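Local structure of lactococcal phage P2 ORF15 (Lactococcus phage p2, 2WZP) at residues Y33-N38 / W47-G52; A136-T141 / T157-T162; A254-T259 / F294-T299. The protein is a distal tail protein (Dit) that, as in related siphophages, probably forms the hub connecting the tail tube to the host-adsorption baseplate. All blocks are in the same frame, centred on the assembly; numbering follows the deposited sequence.

Contact 1 of 3, residues Y33-N38 / W47-G52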
loop_
_atom_site.group_PDB
_atom_site.type_symbol
_atom_site.label_atom_id
_atom_site.label_comp_id
_atom_site.label_asym_id
_atom_site.label_seq_id
_atom_site.Cartn_x
_atom_site.Cartn_y
_atom_site.Cartn_z
ATOM N N TYR M 33 19.882 30.318 -0.053
ATOM C CA TYR M 33 19.335 30.373 -1.405
ATOM C C TYR M 33 18.708 31.732 -1.614
ATOM O O TYR M 33 18.077 32.261 -0.705
ATOM C CB TYR M 33 18.253 29.303 -1.644
ATOM C CG TYR M 33 18.750 27.883 -1.787
ATOM C CD1 TYR M 33 19.707 27.550 -2.743
ATOM C CD2 TYR M 33 18.169 26.849 -1.062
ATOM C CE1 TYR M 33 20.141 26.235 -2.903
ATOM C CE2 TYR M 33 18.570 25.523 -1.239
ATOM C CZ TYR M 33 19.577 25.226 -2.139
ATOM O OH TYR M 33 19.962 23.922 -2.315
ATOM N N LYS M 34 18.842 32.290 -2.814
ATOM C CA LYS M 34 18.217 33.575 -3.147
ATOM C C LYS M 34 17.746 33.519 -4.581
ATOM O O LYS M 34 18.392 32.874 -5.400
ATOM C CB LYS M 34 19.213 34.745 -2.980
ATOM C CG LYS M 34 19.543 35.067 -1.550
ATOM C CD LYS M 34 20.624 36.101 -1.459
ATOM C CE LYS M 34 20.878 36.547 -0.036
ATOM N NZ LYS M 34 21.419 35.448 0.796
ATOM N N ILE M 35 16.637 34.183 -4.896
ATOM C CA ILE M 35 16.137 34.278 -6.262
ATOM C C ILE M 35 16.389 35.720 -6.715
ATOM O O ILE M 35 15.942 36.647 -6.046
ATOM C CB ILE M 35 14.646 33.837 -6.371
ATOM C CG1 ILE M 35 14.497 32.291 -6.271
ATOM C CG2 ILE M 35 13.935 34.400 -7.627
ATOM C CD1 ILE M 35 15.123 31.407 -7.425
ATOM N N HIS M 36 17.166 35.903 -7.802
ATOM C CA HIS M 36 17.467 37.217 -8.377
ATOM C C HIS M 36 16.654 37.356 -9.641
ATOM O O HIS M 36 16.631 36.424 -10.455
ATOM C CB HIS M 36 18.952 37.347 -8.733
ATOM C CG HIS M 36 19.879 37.256 -7.572
ATOM N ND1 HIS M 36 20.462 38.382 -7.029
ATOM C CD2 HIS M 36 20.327 36.165 -6.907
ATOM C CE1 HIS M 36 21.226 37.947 -6.042
ATOM N NE2 HIS M 36 21.174 36.618 -5.929
ATOM N N THR M 37 16.002 38.516 -9.823
ATOM C CA THR M 37 15.220 38.790 -11.038
ATOM C C THR M 37 16.128 39.306 -12.167
ATOM O O THR M 37 15.757 39.222 -13.341
ATOM C CB THR M 37 14.030 39.723 -10.772
ATOM O OG1 THR M 37 14.509 40.944 -10.224
ATOM C CG2 THR M 37 12.961 39.084 -9.866
ATOM N N ASN M 38 17.332 39.812 -11.817
ATOM C CA ASN M 38 18.293 40.299 -12.793
ATOM C C ASN M 38 19.685 40.429 -12.203
ATOM O O ASN M 38 20.171 41.543 -11.982
ATOM C CB ASN M 38 17.814 41.603 -13.401
ATOM C CG ASN M 38 18.595 42.056 -14.601
ATOM O OD1 ASN M 38 19.451 41.359 -15.171
ATOM N ND2 ASN M 38 18.343 43.276 -14.975
ATOM N N TRP M 47 14.895 37.889 -3.628
ATOM C CA TRP M 47 14.009 37.236 -2.694
ATOM C C TRP M 47 14.885 36.345 -1.874
ATOM O O TRP M 47 15.534 35.489 -2.456
ATOM C CB TRP M 47 12.989 36.393 -3.456
ATOM C CG TRP M 47 11.906 37.207 -4.086
ATOM C CD1 TRP M 47 11.933 37.796 -5.315
ATOM C CD2 TRP M 47 10.644 37.553 -3.496
ATOM N NE1 TRP M 47 10.755 38.463 -5.541
ATOM C CE2 TRP M 47 9.942 38.331 -4.442
ATOM C CE3 TRP M 47 10.022 37.252 -2.266
ATOM C CZ2 TRP M 47 8.648 38.822 -4.199
ATOM C CZ3 TRP M 47 8.741 37.738 -2.023
ATOM C CH2 TRP M 47 8.063 38.504 -2.984
ATOM N N ASP M 48 14.971 36.559 -0.542
ATOM C CA ASP M 48 15.763 35.663 0.316
ATOM C C ASP M 48 14.905 34.415 0.572
ATOM O O ASP M 48 14.028 34.440 1.444
ATOM C CB ASP M 48 16.165 36.321 1.651
ATOM C CG ASP M 48 17.129 35.495 2.496
ATOM O OD1 ASP M 48 17.857 36.087 3.315
ATOM O OD2 ASP M 48 17.172 34.266 2.322
ATOM N N VAL M 49 15.161 33.328 -0.173
ATOM C CA VAL M 49 14.359 32.113 -0.013
ATOM C C VAL M 49 14.846 31.136 1.077
ATOM O O VAL M 49 14.514 29.950 1.087
ATOM C CB VAL M 49 13.881 31.480 -1.352
ATOM C CG1 VAL M 49 13.060 32.499 -2.163
ATOM C CG2 VAL M 49 15.048 30.934 -2.164
ATOM N N THR M 50 15.596 31.677 2.034
ATOM C CA THR M 50 16.115 30.942 3.183
ATOM C C THR M 50 15.586 31.597 4.462
ATOM O O THR M 50 15.139 30.895 5.366
ATOM C CB THR M 50 17.655 30.852 3.110
ATOM O OG1 THR M 50 18.007 30.180 1.908
ATOM C CG2 THR M 50 18.247 30.080 4.255
ATOM N N ASN M 51 15.584 32.941 4.503
ATOM C CA ASN M 51 15.189 33.728 5.668
ATOM C C ASN M 51 14.001 34.676 5.486
ATOM O O ASN M 51 13.555 35.265 6.473
ATOM C CB ASN M 51 16.396 34.510 6.186
ATOM C CG ASN M 51 17.625 33.663 6.366
ATOM O OD1 ASN M 51 17.658 32.710 7.158
ATOM N ND2 ASN M 51 18.648 33.969 5.588
ATOM N N GLY M 52 13.536 34.866 4.253
ATOM C CA GLY M 52 12.434 35.775 3.957
ATOM C C GLY M 52 11.050 35.229 4.232
ATOM O O GLY M 52 10.892 34.184 4.871
HETATM O O HOH W 1 19.512 33.523 1.553
#

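Contact 2 of 3, residues A136-T141 / T157-T162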
loop_
_atom_site.group_PDB
_atom_site.type_symbol
_atom_site.label_atom_id
_atom_site.label_comp_id
_atom_site.label_asym_id
_atom_site.label_seq_id
_atom_site.Cartn_x
_atom_site.Cartn_y
_atom_site.Cartn_z
ATOM N N ALA M 136 14.263 28.681 -15.391
ATOM C CA ALA M 136 13.011 29.095 -16.001
ATOM C C ALA M 136 11.928 28.258 -15.312
ATOM O O ALA M 136 12.077 27.043 -15.171
ATOM C CB ALA M 136 13.039 28.811 -17.486
ATOM N N LEU M 137 10.872 28.919 -14.825
ATOM C CA LEU M 137 9.754 28.281 -14.171
ATOM C C LEU M 137 9.167 27.220 -15.130
ATOM O O LEU M 137 8.986 27.492 -16.328
ATOM C CB LEU M 137 8.738 29.383 -13.853
ATOM C CG LEU M 137 7.486 29.094 -12.993
ATOM C CD1 LEU M 137 6.341 28.520 -13.774
ATOM C CD2 LEU M 137 7.779 28.524 -11.669
ATOM N N ALA M 138 8.935 26.000 -14.606
ATOM C CA ALA M 138 8.348 24.880 -15.343
ATOM C C ALA M 138 6.908 24.687 -14.856
ATOM O O ALA M 138 6.007 24.437 -15.663
ATOM C CB ALA M 138 9.163 23.622 -15.140
ATOM N N ASP M 139 6.678 24.857 -13.544
ATOM C CA ASP M 139 5.363 24.787 -12.933
ATOM C C ASP M 139 5.357 25.325 -11.521
ATOM O O ASP M 139 6.382 25.364 -10.851
ATOM C CB ASP M 139 4.745 23.363 -12.996
ATOM C CG ASP M 139 5.603 22.277 -12.405
ATOM O OD1 ASP M 139 6.079 21.405 -13.178
ATOM O OD2 ASP M 139 5.832 22.308 -11.175
ATOM N N VAL M 140 4.178 25.755 -11.082
ATOM C CA VAL M 140 3.895 26.255 -9.749
ATOM C C VAL M 140 2.457 25.850 -9.428
ATOM O O VAL M 140 1.605 25.894 -10.318
ATOM C CB VAL M 140 4.176 27.763 -9.561
ATOM C CG1 VAL M 140 3.229 28.637 -10.379
ATOM C CG2 VAL M 140 4.154 28.151 -8.080
ATOM N N THR M 141 2.215 25.370 -8.200
ATOM C CA THR M 141 0.876 25.003 -7.749
ATOM C C THR M 141 0.322 26.119 -6.891
ATOM O O THR M 141 1.096 26.892 -6.320
ATOM C CB THR M 141 0.888 23.672 -6.945
ATOM O OG1 THR M 141 1.574 23.858 -5.702
ATOM C CG2 THR M 141 1.494 22.514 -7.718
ATOM N N THR M 157 8.728 24.205 -9.672
ATOM C CA THR M 157 9.666 23.433 -10.508
ATOM C C THR M 157 10.317 24.335 -11.543
ATOM O O THR M 157 9.640 25.126 -12.210
ATOM C CB THR M 157 8.991 22.251 -11.203
ATOM O OG1 THR M 157 8.216 21.513 -10.267
ATOM C CG2 THR M 157 9.973 21.337 -11.934
ATOM N N PHE M 158 11.633 24.168 -11.701
ATOM C CA PHE M 158 12.400 24.947 -12.637
ATOM C C PHE M 158 13.119 24.106 -13.622
ATOM O O PHE M 158 13.776 23.122 -13.261
ATOM C CB PHE M 158 13.458 25.783 -11.908
ATOM C CG PHE M 158 12.907 26.871 -11.033
ATOM C CD1 PHE M 158 12.579 28.111 -11.562
ATOM C CD2 PHE M 158 12.776 26.681 -9.659
ATOM C CE1 PHE M 158 12.084 29.130 -10.742
ATOM C CE2 PHE M 158 12.305 27.716 -8.835
ATOM C CZ PHE M 158 11.954 28.927 -9.387
ATOM N N ASP M 159 13.095 24.574 -14.866
ATOM C CA ASP M 159 13.903 24.031 -15.941
ATOM C C ASP M 159 15.263 24.709 -15.795
ATOM O O ASP M 159 15.333 25.886 -15.484
ATOM C CB ASP M 159 13.306 24.383 -17.307
ATOM C CG ASP M 159 12.255 23.418 -17.812
ATOM O OD1 ASP M 159 12.458 22.176 -17.653
ATOM O OD2 ASP M 159 11.322 23.879 -18.528
ATOM N N ILE M 160 16.327 23.960 -16.017
ATOM C CA ILE M 160 17.718 24.414 -15.958
ATOM C C ILE M 160 18.113 25.057 -17.283
ATOM O O ILE M 160 17.808 24.515 -18.352
ATOM C CB ILE M 160 18.641 23.187 -15.683
ATOM C CG1 ILE M 160 18.240 22.371 -14.421
ATOM C CG2 ILE M 160 20.133 23.553 -15.716
ATOM C CD1 ILE M 160 18.380 23.005 -13.046
ATOM N N ILE M 161 18.868 26.169 -17.212
ATOM C CA ILE M 161 19.429 26.834 -18.381
ATOM C C ILE M 161 20.906 26.722 -18.242
ATOM O O ILE M 161 21.562 26.156 -19.121
ATOM C CB ILE M 161 18.939 28.287 -18.578
ATOM C CG1 ILE M 161 17.425 28.288 -18.823
ATOM C CG2 ILE M 161 19.690 29.008 -19.731
ATOM C CD1 ILE M 161 16.745 29.436 -18.250
ATOM N N THR M 162 21.435 27.216 -17.112
ATOM C CA THR M 162 22.871 27.243 -16.833
ATOM C C THR M 162 23.070 26.836 -15.406
ATOM O O THR M 162 22.794 27.612 -14.528
ATOM C CB THR M 162 23.402 28.636 -17.178
ATOM O OG1 THR M 162 23.280 28.819 -18.587
ATOM C CG2 THR M 162 24.825 28.785 -16.850
HETATM O O HOH W 2 10.358 26.566 -18.581
#

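Contact 3 of 3, residues A254-T259 / F294-T299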
loop_
_atom_site.group_PDB
_atom_site.type_symbol
_atom_site.label_atom_id
_atom_site.label_comp_id
_atom_site.label_asym_id
_atom_site.label_seq_id
_atom_site.Cartn_x
_atom_site.Cartn_y
_atom_site.Cartn_z
ATOM N N ALA M 254 37.945 31.713 -33.730
ATOM C CA ALA M 254 38.149 33.163 -33.614
ATOM C C ALA M 254 36.871 33.929 -33.973
ATOM O O ALA M 254 36.099 33.502 -34.837
ATOM C CB ALA M 254 39.273 33.607 -34.534
ATOM N N ILE M 255 36.664 35.071 -33.316
ATOM C CA ILE M 255 35.540 35.982 -33.556
ATOM C C ILE M 255 36.217 37.266 -34.039
ATOM O O ILE M 255 36.774 37.986 -33.225
ATOM C CB ILE M 255 34.687 36.175 -32.265
ATOM C CG1 ILE M 255 34.174 34.814 -31.736
ATOM C CG2 ILE M 255 33.534 37.148 -32.511
ATOM C CD1 ILE M 255 33.924 34.762 -30.272
ATOM N N VAL M 256 36.279 37.470 -35.381
ATOM C CA VAL M 256 36.964 38.585 -36.056
ATOM C C VAL M 256 35.963 39.324 -36.955
ATOM O O VAL M 256 35.133 38.686 -37.610
ATOM C CB VAL M 256 38.211 38.085 -36.861
ATOM C CG1 VAL M 256 39.029 39.240 -37.414
ATOM C CG2 VAL M 256 39.099 37.184 -36.021
ATOM N N PHE M 257 36.089 40.663 -37.022
ATOM C CA PHE M 257 35.209 41.525 -37.800
ATOM C C PHE M 257 35.975 42.479 -38.700
ATOM O O PHE M 257 37.034 42.967 -38.320
ATOM C CB PHE M 257 34.363 42.391 -36.834
ATOM C CG PHE M 257 33.590 41.604 -35.799
ATOM C CD1 PHE M 257 32.344 41.056 -36.104
ATOM C CD2 PHE M 257 34.109 41.407 -34.517
ATOM C CE1 PHE M 257 31.645 40.324 -35.156
ATOM C CE2 PHE M 257 33.395 40.672 -33.565
ATOM C CZ PHE M 257 32.166 40.155 -33.888
ATOM N N LYS M 258 35.367 42.837 -39.845
ATOM C CA LYS M 258 35.867 43.858 -40.755
ATOM C C LYS M 258 34.728 44.809 -41.090
ATOM O O LYS M 258 33.928 44.553 -41.994
ATOM C CB LYS M 258 36.558 43.286 -42.008
ATOM C CG LYS M 258 37.234 44.355 -42.879
ATOM C CD LYS M 258 38.257 45.246 -42.112
ATOM C CE LYS M 258 38.726 46.383 -42.971
ATOM N NZ LYS M 258 37.786 47.536 -42.952
ATOM N N THR M 259 34.668 45.911 -40.334
ATOM C CA THR M 259 33.675 46.978 -40.477
ATOM C C THR M 259 34.079 48.020 -41.510
ATOM O O THR M 259 35.262 48.266 -41.715
ATOM C CB THR M 259 33.383 47.621 -39.120
ATOM O OG1 THR M 259 34.601 48.108 -38.556
ATOM C CG2 THR M 259 32.749 46.657 -38.154
ATOM N N PHE M 294 33.092 34.148 -40.755
ATOM C CA PHE M 294 32.371 32.911 -40.484
ATOM C C PHE M 294 33.260 31.672 -40.563
ATOM O O PHE M 294 33.152 30.801 -39.696
ATOM C CB PHE M 294 31.139 32.803 -41.413
ATOM C CG PHE M 294 30.236 34.035 -41.391
ATOM C CD1 PHE M 294 29.536 34.392 -40.236
ATOM C CD2 PHE M 294 30.085 34.827 -42.522
ATOM C CE1 PHE M 294 28.702 35.525 -40.219
ATOM C CE2 PHE M 294 29.275 35.971 -42.494
ATOM C CZ PHE M 294 28.572 36.300 -41.348
ATOM N N GLU M 295 34.183 31.612 -41.548
ATOM C CA GLU M 295 35.101 30.485 -41.680
ATOM C C GLU M 295 36.031 30.325 -40.464
ATOM O O GLU M 295 36.374 29.201 -40.107
ATOM C CB GLU M 295 35.924 30.596 -42.958
ATOM C CG GLU M 295 36.909 29.450 -43.107
ATOM C CD GLU M 295 37.625 29.327 -44.430
ATOM O OE1 GLU M 295 38.416 28.365 -44.576
ATOM O OE2 GLU M 295 37.360 30.156 -45.333
ATOM N N ARG M 296 36.454 31.422 -39.850
ATOM C CA ARG M 296 37.327 31.376 -38.685
ATOM C C ARG M 296 36.567 31.039 -37.420
ATOM O O ARG M 296 37.170 30.537 -36.471
ATOM C CB ARG M 296 38.029 32.717 -38.504
ATOM C CG ARG M 296 39.351 32.768 -39.184
ATOM C CD ARG M 296 39.996 34.050 -38.809
ATOM N NE ARG M 296 41.051 33.861 -37.825
ATOM C CZ ARG M 296 41.975 34.776 -37.577
ATOM N NH1 ARG M 296 42.927 34.540 -36.690
ATOM N NH2 ARG M 296 41.960 35.935 -38.221
ATOM N N TYR M 297 35.268 31.387 -37.370
ATOM C CA TYR M 297 34.409 31.079 -36.230
ATOM C C TYR M 297 33.968 29.633 -36.399
ATOM O O TYR M 297 32.860 29.385 -36.865
ATOM C CB TYR M 297 33.191 32.013 -36.212
ATOM C CG TYR M 297 32.499 32.136 -34.876
ATOM C CD1 TYR M 297 32.967 31.457 -33.758
ATOM C CD2 TYR M 297 31.413 32.979 -34.711
ATOM C CE1 TYR M 297 32.361 31.602 -32.516
ATOM C CE2 TYR M 297 30.810 33.150 -33.468
ATOM C CZ TYR M 297 31.284 32.452 -32.373
ATOM O OH TYR M 297 30.676 32.592 -31.150
ATOM N N ARG M 298 34.868 28.686 -36.091
ATOM C CA ARG M 298 34.620 27.264 -36.257
ATOM C C ARG M 298 33.664 26.775 -35.178
ATOM O O ARG M 298 32.723 26.043 -35.473
ATOM C CB ARG M 298 35.956 26.469 -36.265
ATOM C CG ARG M 298 35.841 24.939 -35.933
ATOM C CD ARG M 298 35.177 24.106 -37.044
ATOM N NE ARG M 298 34.773 22.735 -36.679
ATOM C CZ ARG M 298 33.605 22.394 -36.124
ATOM N NH1 ARG M 298 32.724 23.329 -35.775
ATOM N NH2 ARG M 298 33.325 21.121 -35.883
ATOM N N THR M 299 33.891 27.209 -33.934
ATOM C CA THR M 299 33.126 26.773 -32.764
ATOM C C THR M 299 33.050 27.841 -31.672
ATOM O O THR M 299 33.835 28.791 -31.676
ATOM C CB THR M 299 33.751 25.473 -32.212
ATOM O OG1 THR M 299 32.918 24.995 -31.163
ATOM C CG2 THR M 299 35.199 25.676 -31.663
#

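Contact 1 of 3, residues Y33-N38 / W47-G52
Ile35 and Trp47 face each other as a hydrogen-bonded pair in the antiparallel beta hairpin made by strands 32-36 and 46-48. Two backbone bonds define the pair: Ile35 N reaches Trp47 O at 3.0 Å, and Trp47 N returns to Ile35 O at 2.9 Å. The two side chains leave on the same face of the sheet, CB beside CB, with Phe56 touching Ile35 and Phe110 of helix 100-115 meeting the Trp47 ring edge-to-face; the indole NE1 is spent on Asp113.

Lys34 takes the other face. Its CB lies 3.8 Å from Trp47 O, and CG, set beside the backbone N (chi1 -72°), stays near that oxygen and also near Asp48 CA. CD and CE continue extended, until a bend at the last torsion (chi4 66°) turns NZ toward the Asp48 end. There it donates to a water 2.8 Å away, which also lies close to Tyr33 O and Asp48 OD2. Lys34 NZ itself remains 4.4 Å from Asp48 OD1, too far for a salt bridge; the link to the carboxylate runs by way of the water, though the opposite charges probably still attract weakly at this range.

Asp48 also organises the turn that follows. Its OD2 accepts from Thr50 N on its anti side and from Asn51 N above the carboxylate plane, an Asx turn within a wider Asx motif, while Asn51 ND2 donates to OD1 on the syn side. Val49 leans its CG2 on Tyr33 CB, 3.6 Å apart. Tyr33 OH instead goes outward, to Glu144 of the second subunit. The turn delivers Thr50 OG1 near the start of strand 32-36, where Tyr33 N donates to it at 2.7 Å in a nearly straight bond (163°).

Contact 2 of 3, residues A136-T141 / T157-T162
Thr157 is opposed by two residues, Ala138 and Asp139, which makes a classic beta bulge in the antiparallel pairing of strands 130-140 and 153-163. The evidence is a shared acceptor: Ala138 N lies 2.6 Å from Thr157 O, and Asp139 N donates to the same oxygen at 3.3 Å. Both come from one face of that carbonyl. Thr157 N answers to Asp139 O, and on the side of Ala136 the regular two-bond pairing with Asp159 resumes, so the register slips by one between Leu137 and Asp139.

The side chains follow the bulge. Asp139 CG sits between its own backbone N and carbonyl carbon (chi1 55°), which brings the carboxylate toward the Thr157 hydroxyl. There Thr157 OG1 donates to Asp139 OD2 at 2.7 Å, on the syn side and 29° out of the carboxylate plane. At the non-hydrogen-bonded pair the side chains diverge, and Leu137 CD2 comes no nearer than 4.4 Å to Phe158 CE1, while Ala136 O lies at the edge of that ring. Ala136 CB also packs on Ile161 CD1, 3.8 Å away, at the corner where the second strand turns off.

Farther out, Ile114 and Val111 of helix 100-115 pack on Leu137 and Val140. Asp139 and Val140 also pair with an antiparallel strand of the third subunit, carrying the sheet across the interface. Asp159 is placed by Gln88 NE2, which donates to OD1. Its other oxygen, OD2, accepts at 2.9 Å from a water that in turn donates to Leu137 O, 2.8 Å from it.

Contact 3 of 3, residues A254-T259 / F294-T299
Ile255 runs beside Tyr297 in a common direction, and the apolar contacts start with this CH-pi pair. Ile255 CG1 stands 3.9 Å from the centroid of the Tyr297 ring and 17° off its normal, so a methylene rests on the ring face. Farther along, Ile255 CD1 follows the ring to its phenol end, 4.0 Å from Tyr297 OH. The ring reaches this position because CG of Tyr297 is anti to its N (chi1 -160°). The hydroxyl is engaged elsewhere, in a hydrogen bond with Tyr277 OH on strand 276-281.

A second group of contacts belongs to Arg296, whose side chain reaches Ala254 and Val256. The guanidinium takes Val256 CG2 over one face, with NH2 3.8 Å from that methyl; the two side chains run at a slant to each other. Closer to the main chain, Ala254 CB touches Arg296 NE at 3.7 Å. The charge itself is met by Glu251, which forms a salt bridge with NH1, consistent with a fixed orientation of the guanidinium.

Backbone contacts are few. Ala254 N donates to Arg296 O at 3.1 Å, but the bend (124°) makes this a weak bond. Ala254 O makes a plain close approach to Tyr297 CA, 3.3 Å away, without a regular bridge between the segments.

Interactions with another protein complete the account: basic side chains of that chain hydrogen-bond Tyr297 O and make a cation-pi contact with the Tyr297 ring. Segment 294-299 is a loop, with an inverse gamma turn centred on Tyr297, packed against strand 251-257, an outermost strand of the four-stranded antiparallel sheet in the Dit C-terminal domain.

The three contacts follow one another along the chain, each closing before the next opens. Contacts 1 and 2 belong to one seven-stranded antiparallel beta-sheet of the N-terminal Dit region, with centres about 15 Å apart and nearest atoms about 4 Å apart but not touching; contact 1 occupies an outer edge of it and contact 2 more central strands, and helix 100-115 packs against both. Contact 3 lies in the C-terminal Dit region, on a separate four-stranded sheet, with its centre about 40 Å from that of contact 1 and about 35 Å from that of contact 2. The N-terminal contacts meet other copies of this protein, whereas contact 3 meets a different protein, consistent with a hub role.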